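Local coordinates for protein probable L,D-transpeptidase 3 (Mycobacterium tuberculosis, PDB 6D4K) that is a probable L,D-transpeptidase of cell-wall biogenesis that does not make 3->3 peptidoglycan cross-links from tetrapeptide stems and may anchor proteins to peptidoglycan, at residues R92-V100 with F111-G119; L202-I210 with R241-V251. One frame throughout, in Å; residues are numbered along the deposited sequence.

Interaction 1: residues R92-V100 with F111-G119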
loop_
_atom_site.group_PDB
_atom_site.type_symbol
_atom_site.label_atom_id
_atom_site.label_comp_id
_atom_site.label_asym_id
_atom_site.label_seq_id
_atom_site.Cartn_x
_atom_site.Cartn_y
_atom_site.Cartn_z
ATOM N N ARG A 92 -5.676 7.162 -11.884
ATOM C CA ARG A 92 -4.337 7.708 -12.038
ATOM C C ARG A 92 -3.904 8.232 -10.681
ATOM O O ARG A 92 -4.715 8.328 -9.762
ATOM C CB ARG A 92 -4.319 8.849 -13.081
ATOM C CG ARG A 92 -5.235 8.641 -14.294
ATOM C CD ARG A 92 -5.119 9.793 -15.263
ATOM N NE ARG A 92 -5.331 11.086 -14.618
ATOM C CZ ARG A 92 -6.464 11.781 -14.650
ATOM N NH1 ARG A 92 -7.524 11.326 -15.311
ATOM N NH2 ARG A 92 -6.526 12.955 -14.030
ATOM N N PHE A 93 -2.632 8.580 -10.550
ATOM C CA PHE A 93 -2.151 9.197 -9.323
ATOM C C PHE A 93 -2.559 10.664 -9.277
ATOM O O PHE A 93 -2.542 11.360 -10.299
ATOM C CB PHE A 93 -0.625 9.115 -9.242
ATOM C CG PHE A 93 -0.084 7.711 -9.255
ATOM C CD1 PHE A 93 -0.882 6.633 -8.905
ATOM C CD2 PHE A 93 1.227 7.469 -9.639
ATOM C CE1 PHE A 93 -0.378 5.338 -8.926
ATOM C CE2 PHE A 93 1.738 6.178 -9.663
ATOM C CZ PHE A 93 0.932 5.112 -9.311
ATOM N N TRP A 94 -2.922 11.134 -8.084
ATOM C CA TRP A 94 -3.079 12.558 -7.853
ATOM C C TRP A 94 -1.745 13.253 -8.111
ATOM O O TRP A 94 -0.682 12.659 -7.904
ATOM C CB TRP A 94 -3.466 12.806 -6.388
ATOM C CG TRP A 94 -4.704 12.126 -5.938
ATOM C CD1 TRP A 94 -4.795 11.129 -5.003
ATOM C CD2 TRP A 94 -6.047 12.397 -6.368
ATOM N NE1 TRP A 94 -6.108 10.748 -4.848
ATOM C CE2 TRP A 94 -6.899 11.525 -5.651
ATOM C CE3 TRP A 94 -6.610 13.310 -7.268
ATOM C CZ2 TRP A 94 -8.285 11.510 -5.844
ATOM C CZ3 TRP A 94 -7.983 13.300 -7.458
ATOM C CH2 TRP A 94 -8.808 12.411 -6.731
ATOM N N PRO A 95 -1.767 14.534 -8.487
ATOM C CA PRO A 95 -0.508 15.291 -8.537
ATOM C C PRO A 95 0.075 15.406 -7.136
ATOM O O PRO A 95 -0.658 15.569 -6.157
ATOM C CB PRO A 95 -0.932 16.662 -9.086
ATOM C CG PRO A 95 -2.370 16.791 -8.722
ATOM C CD PRO A 95 -2.947 15.392 -8.719
ATOM N N ALA A 96 1.399 15.287 -7.050
ATOM C CA ALA A 96 2.116 15.420 -5.791
ATOM C C ALA A 96 2.183 16.883 -5.359
ATOM O O ALA A 96 2.015 17.808 -6.163
ATOM C CB ALA A 96 3.538 14.875 -5.933
ATOM N N HIS A 97 2.441 17.089 -4.064
ATOM C CA HIS A 97 2.697 18.430 -3.519
ATOM C C HIS A 97 1.583 19.415 -3.859
ATOM O O HIS A 97 1.824 20.595 -4.118
ATOM C CB HIS A 97 4.049 18.965 -3.988
ATOM C CG HIS A 97 5.192 18.056 -3.687
ATOM N ND1 HIS A 97 5.672 17.883 -2.407
ATOM C CD2 HIS A 97 5.971 17.294 -4.489
ATOM C CE1 HIS A 97 6.688 17.043 -2.428
ATOM N NE2 HIS A 97 6.897 16.675 -3.682
ATOM N N SER A 98 0.345 18.936 -3.840
ATOM C CA SER A 98 -0.772 19.728 -4.335
ATOM C C SER A 98 -1.909 19.761 -3.325
ATOM O O SER A 98 -1.974 18.954 -2.397
ATOM C CB SER A 98 -1.326 19.138 -5.634
ATOM O OG SER A 98 -0.345 19.159 -6.654
ATOM N N THR A 99 -2.828 20.691 -3.545
ATOM C CA THR A 99 -4.124 20.696 -2.881
ATOM C C THR A 99 -5.149 20.176 -3.879
ATOM O O THR A 99 -5.292 20.737 -4.968
ATOM C CB THR A 99 -4.490 22.108 -2.419
ATOM O OG1 THR A 99 -3.528 22.556 -1.458
ATOM C CG2 THR A 99 -5.873 22.129 -1.787
ATOM N N VAL A 100 -5.827 19.091 -3.531
ATOM C CA VAL A 100 -6.875 18.512 -4.360
ATOM C C VAL A 100 -8.207 18.957 -3.784
ATOM O O VAL A 100 -8.479 18.752 -2.600
ATOM C CB VAL A 100 -6.783 16.975 -4.392
ATOM C CG1 VAL A 100 -7.939 16.400 -5.204
ATOM C CG2 VAL A 100 -5.444 16.520 -4.972
ATOM N N PHE A 111 -7.984 18.209 0.295
ATOM C CA PHE A 111 -6.909 17.523 0.979
ATOM C C PHE A 111 -5.621 17.878 0.267
ATOM O O PHE A 111 -5.636 18.526 -0.773
ATOM C CB PHE A 111 -7.165 16.016 1.097
ATOM C CG PHE A 111 -7.219 15.291 -0.221
ATOM C CD1 PHE A 111 -6.054 14.780 -0.790
ATOM C CD2 PHE A 111 -8.430 15.089 -0.875
ATOM C CE1 PHE A 111 -6.095 14.070 -1.984
ATOM C CE2 PHE A 111 -8.481 14.390 -2.080
ATOM C CZ PHE A 111 -7.307 13.873 -2.635
ATOM N N LYS A 112 -4.507 17.465 0.837
ATOM C CA LYS A 112 -3.193 17.763 0.302
ATOM C C LYS A 112 -2.454 16.470 0.030
ATOM O O LYS A 112 -2.609 15.483 0.752
ATOM C CB LYS A 112 -2.378 18.619 1.279
ATOM C CG LYS A 112 -3.074 19.954 1.539
ATOM C CD LYS A 112 -2.112 21.132 1.540
ATOM C CE LYS A 112 -2.520 22.180 2.557
ATOM N NZ LYS A 112 -3.966 22.527 2.464
ATOM N N THR A 113 -1.628 16.491 -1.006
ATOM C CA THR A 113 -0.751 15.374 -1.293
ATOM C C THR A 113 0.688 15.753 -0.963
ATOM O O THR A 113 1.100 16.902 -1.172
ATOM C CB THR A 113 -0.848 14.955 -2.759
ATOM O OG1 THR A 113 -0.634 16.095 -3.595
ATOM C CG2 THR A 113 -2.227 14.364 -3.049
ATOM N N GLY A 114 1.442 14.788 -0.442
ATOM C CA GLY A 114 2.866 14.958 -0.265
ATOM C C GLY A 114 3.613 14.568 -1.527
ATOM O O GLY A 114 3.070 14.642 -2.643
ATOM N N PRO A 115 4.862 14.130 -1.380
ATOM C CA PRO A 115 5.616 13.654 -2.547
ATOM C C PRO A 115 5.026 12.354 -3.077
ATOM O O PRO A 115 4.381 11.587 -2.353
ATOM C CB PRO A 115 7.025 13.430 -1.988
ATOM C CG PRO A 115 6.798 13.140 -0.530
ATOM C CD PRO A 115 5.617 13.974 -0.120
ATOM N N ALA A 116 5.281 12.092 -4.360
ATOM C CA ALA A 116 4.891 10.817 -4.956
ATOM C C ALA A 116 5.957 9.797 -4.599
ATOM O O ALA A 116 7.036 9.781 -5.181
ATOM C CB ALA A 116 4.726 10.951 -6.466
ATOM N N VAL A 117 5.675 8.953 -3.621
ATOM C CA VAL A 117 6.636 7.944 -3.193
ATOM C C VAL A 117 6.094 6.625 -3.717
ATOM O O VAL A 117 5.105 6.094 -3.191
ATOM C CB VAL A 117 6.837 7.930 -1.673
ATOM C CG1 VAL A 117 7.846 6.854 -1.274
ATOM C CG2 VAL A 117 7.247 9.323 -1.180
ATOM N N VAL A 118 6.706 6.131 -4.789
ATOM C CA VAL A 118 6.211 4.985 -5.538
ATOM C C VAL A 118 7.181 3.834 -5.350
ATOM O O VAL A 118 8.393 4.005 -5.538
ATOM C CB VAL A 118 6.077 5.315 -7.036
ATOM C CG1 VAL A 118 5.560 4.115 -7.808
ATOM C CG2 VAL A 118 5.199 6.547 -7.266
ATOM N N GLY A 119 6.652 2.663 -5.012
ATOM C CA GLY A 119 7.463 1.470 -4.906
ATOM C C GLY A 119 7.033 0.427 -5.914
ATOM O O GLY A 119 5.840 0.128 -6.024
#

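Interaction 2: residues L202-I210 with R241-V251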
loop_
_atom_site.group_PDB
_atom_site.type_symbol
_atom_site.label_atom_id
_atom_site.label_comp_id
_atom_site.label_asym_id
_atom_site.label_seq_id
_atom_site.Cartn_x
_atom_site.Cartn_y
_atom_site.Cartn_z
ATOM N N LEU A 202 6.149 -14.113 13.737
ATOM C CA LEU A 202 7.259 -13.187 13.620
ATOM C C LEU A 202 6.879 -11.851 14.235
ATOM O O LEU A 202 5.709 -11.458 14.241
ATOM C CB LEU A 202 7.591 -12.942 12.145
ATOM C CG LEU A 202 7.794 -14.182 11.280
ATOM C CD1 LEU A 202 7.561 -13.855 9.816
ATOM C CD2 LEU A 202 9.186 -14.753 11.492
ATOM N N SER A 203 7.881 -11.161 14.760
ATOM C CA SER A 203 7.762 -9.754 15.104
ATOM C C SER A 203 8.477 -8.969 14.016
ATOM O O SER A 203 9.675 -9.172 13.785
ATOM C CB SER A 203 8.382 -9.459 16.465
ATOM O OG SER A 203 8.191 -8.095 16.798
ATOM N N VAL A 204 7.740 -8.093 13.342
ATOM C CA VAL A 204 8.210 -7.402 12.149
ATOM C C VAL A 204 8.453 -5.946 12.520
ATOM O O VAL A 204 7.537 -5.257 12.985
ATOM C CB VAL A 204 7.200 -7.532 11.000
ATOM C CG1 VAL A 204 7.621 -6.675 9.832
ATOM C CG2 VAL A 204 7.070 -8.995 10.583
ATOM N N ASP A 205 9.681 -5.475 12.290
ATOM C CA ASP A 205 10.101 -4.173 12.801
ATOM C C ASP A 205 9.376 -3.031 12.097
ATOM O O ASP A 205 8.756 -2.179 12.747
ATOM C CB ASP A 205 11.614 -4.026 12.651
ATOM C CG ASP A 205 12.210 -3.067 13.660
ATOM O OD1 ASP A 205 11.458 -2.250 14.235
ATOM O OD2 ASP A 205 13.435 -3.143 13.886
ATOM N N TYR A 206 9.470 -2.976 10.768
ATOM C CA TYR A 206 8.798 -1.966 9.965
ATOM C C TYR A 206 7.813 -2.691 9.064
ATOM O O TYR A 206 8.186 -3.660 8.396
ATOM C CB TYR A 206 9.804 -1.176 9.109
ATOM C CG TYR A 206 10.817 -0.409 9.920
ATOM C CD1 TYR A 206 10.576 0.899 10.313
ATOM C CD2 TYR A 206 12.009 -1.004 10.317
ATOM C CE1 TYR A 206 11.493 1.600 11.071
ATOM C CE2 TYR A 206 12.937 -0.310 11.076
ATOM C CZ TYR A 206 12.675 0.991 11.450
ATOM O OH TYR A 206 13.600 1.684 12.204
ATOM N N ALA A 207 6.561 -2.238 9.050
ATOM C CA ALA A 207 5.510 -2.952 8.331
ATOM C C ALA A 207 4.621 -1.958 7.600
ATOM O O ALA A 207 3.928 -1.157 8.236
ATOM C CB ALA A 207 4.682 -3.812 9.285
ATOM N N VAL A 208 4.631 -2.033 6.267
ATOM C CA VAL A 208 3.826 -1.180 5.397
ATOM C C VAL A 208 2.748 -2.078 4.798
ATOM O O VAL A 208 3.042 -2.920 3.945
ATOM C CB VAL A 208 4.689 -0.536 4.298
ATOM C CG1 VAL A 208 3.852 0.379 3.430
ATOM C CG2 VAL A 208 5.876 0.211 4.903
ATOM N N ARG A 209 1.504 -1.936 5.265
ATOM C CA ARG A 209 0.428 -2.815 4.816
ATOM C C ARG A 209 -0.113 -2.317 3.477
ATOM O O ARG A 209 -0.401 -1.125 3.318
ATOM C CB ARG A 209 -0.707 -2.819 5.834
ATOM C CG ARG A 209 -1.861 -3.710 5.417
ATOM C CD ARG A 209 -3.117 -3.432 6.231
ATOM N NE ARG A 209 -2.948 -3.785 7.632
ATOM C CZ ARG A 209 -3.366 -4.927 8.170
ATOM N NH1 ARG A 209 -3.978 -5.835 7.421
ATOM N NH2 ARG A 209 -3.169 -5.161 9.460
ATOM N N ILE A 210 -0.262 -3.225 2.514
ATOM C CA ILE A 210 -0.749 -2.857 1.188
ATOM C C ILE A 210 -2.017 -3.591 0.772
ATOM O O ILE A 210 -2.593 -3.253 -0.272
ATOM C CB ILE A 210 0.338 -2.967 0.092
ATOM C CG1 ILE A 210 0.829 -4.409 -0.054
ATOM C CG2 ILE A 210 1.494 -2.029 0.383
ATOM C CD1 ILE A 210 1.828 -4.603 -1.186
ATOM N N ARG A 241 16.425 -4.705 6.883
ATOM C CA ARG A 241 15.956 -3.748 7.885
ATOM C C ARG A 241 16.252 -2.314 7.462
ATOM O O ARG A 241 15.401 -1.428 7.606
ATOM C CB ARG A 241 16.573 -4.037 9.255
ATOM C CG ARG A 241 15.921 -3.230 10.372
ATOM C CD ARG A 241 16.757 -3.185 11.646
ATOM N NE ARG A 241 15.962 -2.724 12.784
ATOM C CZ ARG A 241 15.778 -1.447 13.112
ATOM N NH1 ARG A 241 16.331 -0.482 12.388
ATOM N NH2 ARG A 241 15.033 -1.135 14.164
ATOM N N GLU A 242 17.446 -2.075 6.917
ATOM C CA GLU A 242 17.845 -0.720 6.548
ATOM C C GLU A 242 17.035 -0.200 5.363
ATOM O O GLU A 242 16.615 0.964 5.354
ATOM C CB GLU A 242 19.341 -0.678 6.244
ATOM C CG GLU A 242 20.236 -0.956 7.455
ATOM C CD GLU A 242 20.362 -2.443 7.788
ATOM O OE1 GLU A 242 20.040 -3.280 6.918
ATOM O OE2 GLU A 242 20.787 -2.770 8.919
ATOM N N ASP A 243 16.798 -1.046 4.353
ATOM C CA ASP A 243 15.984 -0.617 3.218
ATOM C C ASP A 243 14.530 -0.421 3.630
ATOM O O ASP A 243 13.888 0.550 3.206
ATOM C CB ASP A 243 16.100 -1.611 2.059
ATOM C CG ASP A 243 17.411 -1.474 1.293
ATOM O OD1 ASP A 243 18.073 -0.423 1.417
ATOM O OD2 ASP A 243 17.776 -2.417 0.557
ATOM N N ALA A 244 14.002 -1.323 4.471
ATOM C CA ALA A 244 12.635 -1.180 4.975
ATOM C C ALA A 244 12.468 0.090 5.802
ATOM O O ALA A 244 11.443 0.773 5.699
ATOM C CB ALA A 244 12.249 -2.412 5.801
ATOM N N GLU A 245 13.449 0.408 6.653
ATOM C CA GLU A 245 13.346 1.599 7.488
ATOM C C GLU A 245 13.257 2.858 6.640
ATOM O O GLU A 245 12.417 3.731 6.889
ATOM C CB GLU A 245 14.539 1.678 8.442
ATOM C CG GLU A 245 14.640 2.991 9.194
ATOM C CD GLU A 245 15.909 3.096 10.009
ATOM O OE1 GLU A 245 15.901 3.829 11.015
ATOM O OE2 GLU A 245 16.914 2.446 9.643
ATOM N N TRP A 246 14.107 2.950 5.615
ATOM C CA TRP A 246 14.136 4.118 4.743
ATOM C C TRP A 246 12.833 4.250 3.963
ATOM O O TRP A 246 12.236 5.330 3.914
ATOM C CB TRP A 246 15.335 4.003 3.799
ATOM C CG TRP A 246 15.596 5.227 3.028
ATOM C CD1 TRP A 246 16.421 6.257 3.377
ATOM C CD2 TRP A 246 15.025 5.574 1.772
ATOM N NE1 TRP A 246 16.406 7.218 2.407
ATOM C CE2 TRP A 246 15.549 6.830 1.411
ATOM C CE3 TRP A 246 14.125 4.943 0.908
ATOM C CZ2 TRP A 246 15.196 7.473 0.226
ATOM C CZ3 TRP A 246 13.773 5.583 -0.265
ATOM C CH2 TRP A 246 14.307 6.833 -0.593
ATOM N N TYR A 247 12.354 3.154 3.375
ATOM C CA TYR A 247 11.084 3.199 2.650
ATOM C C TYR A 247 9.923 3.552 3.581
ATOM O O TYR A 247 9.075 4.384 3.249
ATOM C CB TYR A 247 10.829 1.854 1.969
ATOM C CG TYR A 247 9.468 1.781 1.340
ATOM C CD1 TYR A 247 8.532 0.850 1.774
ATOM C CD2 TYR A 247 9.123 2.627 0.292
ATOM C CE1 TYR A 247 7.281 0.766 1.189
ATOM C CE2 TYR A 247 7.872 2.555 -0.295
ATOM C CZ TYR A 247 6.956 1.616 0.152
ATOM O OH TYR A 247 5.702 1.548 -0.427
ATOM N N TYR A 248 9.854 2.893 4.739
ATOM C CA TYR A 248 8.821 3.177 5.734
ATOM C C TYR A 248 8.804 4.660 6.092
ATOM O O TYR A 248 7.748 5.293 6.140
ATOM C CB TYR A 248 9.089 2.333 6.978
ATOM C CG TYR A 248 8.117 2.506 8.121
ATOM C CD1 TYR A 248 8.241 3.559 9.033
ATOM C CD2 TYR A 248 7.110 1.569 8.340
ATOM C CE1 TYR A 248 7.368 3.694 10.105
ATOM C CE2 TYR A 248 6.240 1.691 9.410
ATOM C CZ TYR A 248 6.364 2.759 10.280
ATOM O OH TYR A 248 5.497 2.875 11.345
ATOM N N ASN A 249 9.977 5.227 6.353
ATOM C CA ASN A 249 10.042 6.629 6.749
ATOM C C ASN A 249 9.681 7.568 5.606
ATOM O O ASN A 249 9.233 8.691 5.865
ATOM C CB ASN A 249 11.431 6.963 7.301
ATOM C CG ASN A 249 11.679 6.365 8.675
ATOM O OD1 ASN A 249 10.745 6.075 9.431
ATOM N ND2 ASN A 249 12.949 6.209 9.021
ATOM N N ALA A 250 9.868 7.135 4.352
ATOM C CA ALA A 250 9.573 7.987 3.206
ATOM C C ALA A 250 8.110 7.936 2.784
ATOM O O ALA A 250 7.582 8.944 2.302
ATOM C CB ALA A 250 10.458 7.583 2.032
ATOM N N VAL A 251 7.443 6.784 2.942
ATOM C CA VAL A 251 6.151 6.545 2.311
ATOM C C VAL A 251 5.033 7.064 3.213
ATOM O O VAL A 251 5.162 7.181 4.439
ATOM C CB VAL A 251 6.003 5.037 2.013
ATOM C CG1 VAL A 251 5.680 4.257 3.293
ATOM C CG2 VAL A 251 4.972 4.789 0.912
HETATM O O HOH W 1 13.653 5.036 11.862
#

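Interaction 1: residues R92-V100 with F111-G119
Val100 and Phe111 form a hydrogen-bonded pair in the antiparallel beta hairpin of strands 99-104 and 107-113, which belongs to the Ig-like domain and runs on into the catalytic domain through 114-119. Their backbones exchange two bonds, Val100 N to Phe111 O and Phe111 N to Val100 O, and on the buried side of the sheet the two side chains lie alongside each other. Phe111 CG sits between its own backbone N and carbonyl carbon (chi1 64°), which swings the ring over the valine: Val100 CB stands 3.8 Å from the ring centroid, 20° off the normal, a CH-pi contact. The rim of the same ring, at CZ, meets the indole face of Trp94 in a T-shaped stack with planes at 79°; Trp94 NE1 donates to His43 O.

The solvent side is looser. Thr99 and Lys112, the non-hydrogen-bonded pair, point together away from this packing, with Thr99 OG1 beside the methylene Lys112 CD at 3.6 Å. At the turn, one face of the exposed His97 imidazole lies over the Gly114-Pro115 peptide, while its NE2 bonds to Asp133. Farther along, Phe93 CE2 and Val118 CG2 come no closer than 4.2 Å. The His97 N to Gly114 O bond (2.9 Å) still ties the backbones here.

Back on the packed side, buried Thr113 turns CG2 toward Trp94 CB. Its hydroxyl ties the loop with two bonds: Thr113 OG1 accepts from Ser98 N at 3.0 Å and donates to Pro95 O at 2.6 Å, along a lone pair in the carbonyl plane.

Interaction 2: residues L202-I210 with R241-V251
The Tyr206 ring is turned differently against Glu245, Tyr248 and Arg241 of helix 241-250. One face lies flat over the helix backbone, with Glu245 CA 3.8 Å from the ring centroid and practically on the normal. The glutamate chain, CG anti to the backbone N (chi1 171°) and extended beyond, is thereby carried along the ring, Glu245 CG lying 3.6 Å from Tyr206 CZ. The ring edge at CD1 points at the face of Tyr248, CG being the nearest atom at 3.7 Å, in a T-shaped stack with planes 68° apart. Near the phenol end, Arg241 turns one face of its guanidinium toward Tyr206 CE2, the two planes standing almost perpendicular at 82°.

This is helix-on-sheet packing in the L,D-transpeptidase catalytic domain: the chain turns a corner at Asp205 and Tyr206, and strand 207-209 then passes the helix at 9.0 Å between axes. Val208 CG2 fits against both Tyr247 and Tyr248, reaching Tyr248 CD2 at 3.9 Å, whereas Ala207 turns away toward the side of predicted active-site His218.

At the corner, Asp205 and Arg241 form a salt bridge. Arg241 NE and NH2 both come to Asp205 OD2, at 2.8 and 2.6 Å; both bonds are weak and bent, while Asp205 OD1 pairs with Arg181. A water donates to Glu245 OE1, accepts from Asn249 ND2 and lies 3.4 Å from Tyr206 OH, a weak bond.

In the fold
Interaction 1 is partly buried and lies away from the active site, joining a hairpin of the Ig-like domain to the linker that enters the catalytic domain; interaction 2 is buried inside that domain. The two reach the same large sheet, through strands 117-122 and 207-209, and touch directly where Val117 CG2 packs against Ala250 O at 3.5 Å. Their chemistry follows their place. Residues 92-100 and 111-119 are held mainly by backbone bonds and one threonine hydroxyl, with aromatic packing on one side. Residues 202-210 and 241-251 meet mainly through side chains, without a backbone-to-backbone bond between them: tyrosines and valines inside and a salt bridge at the corner.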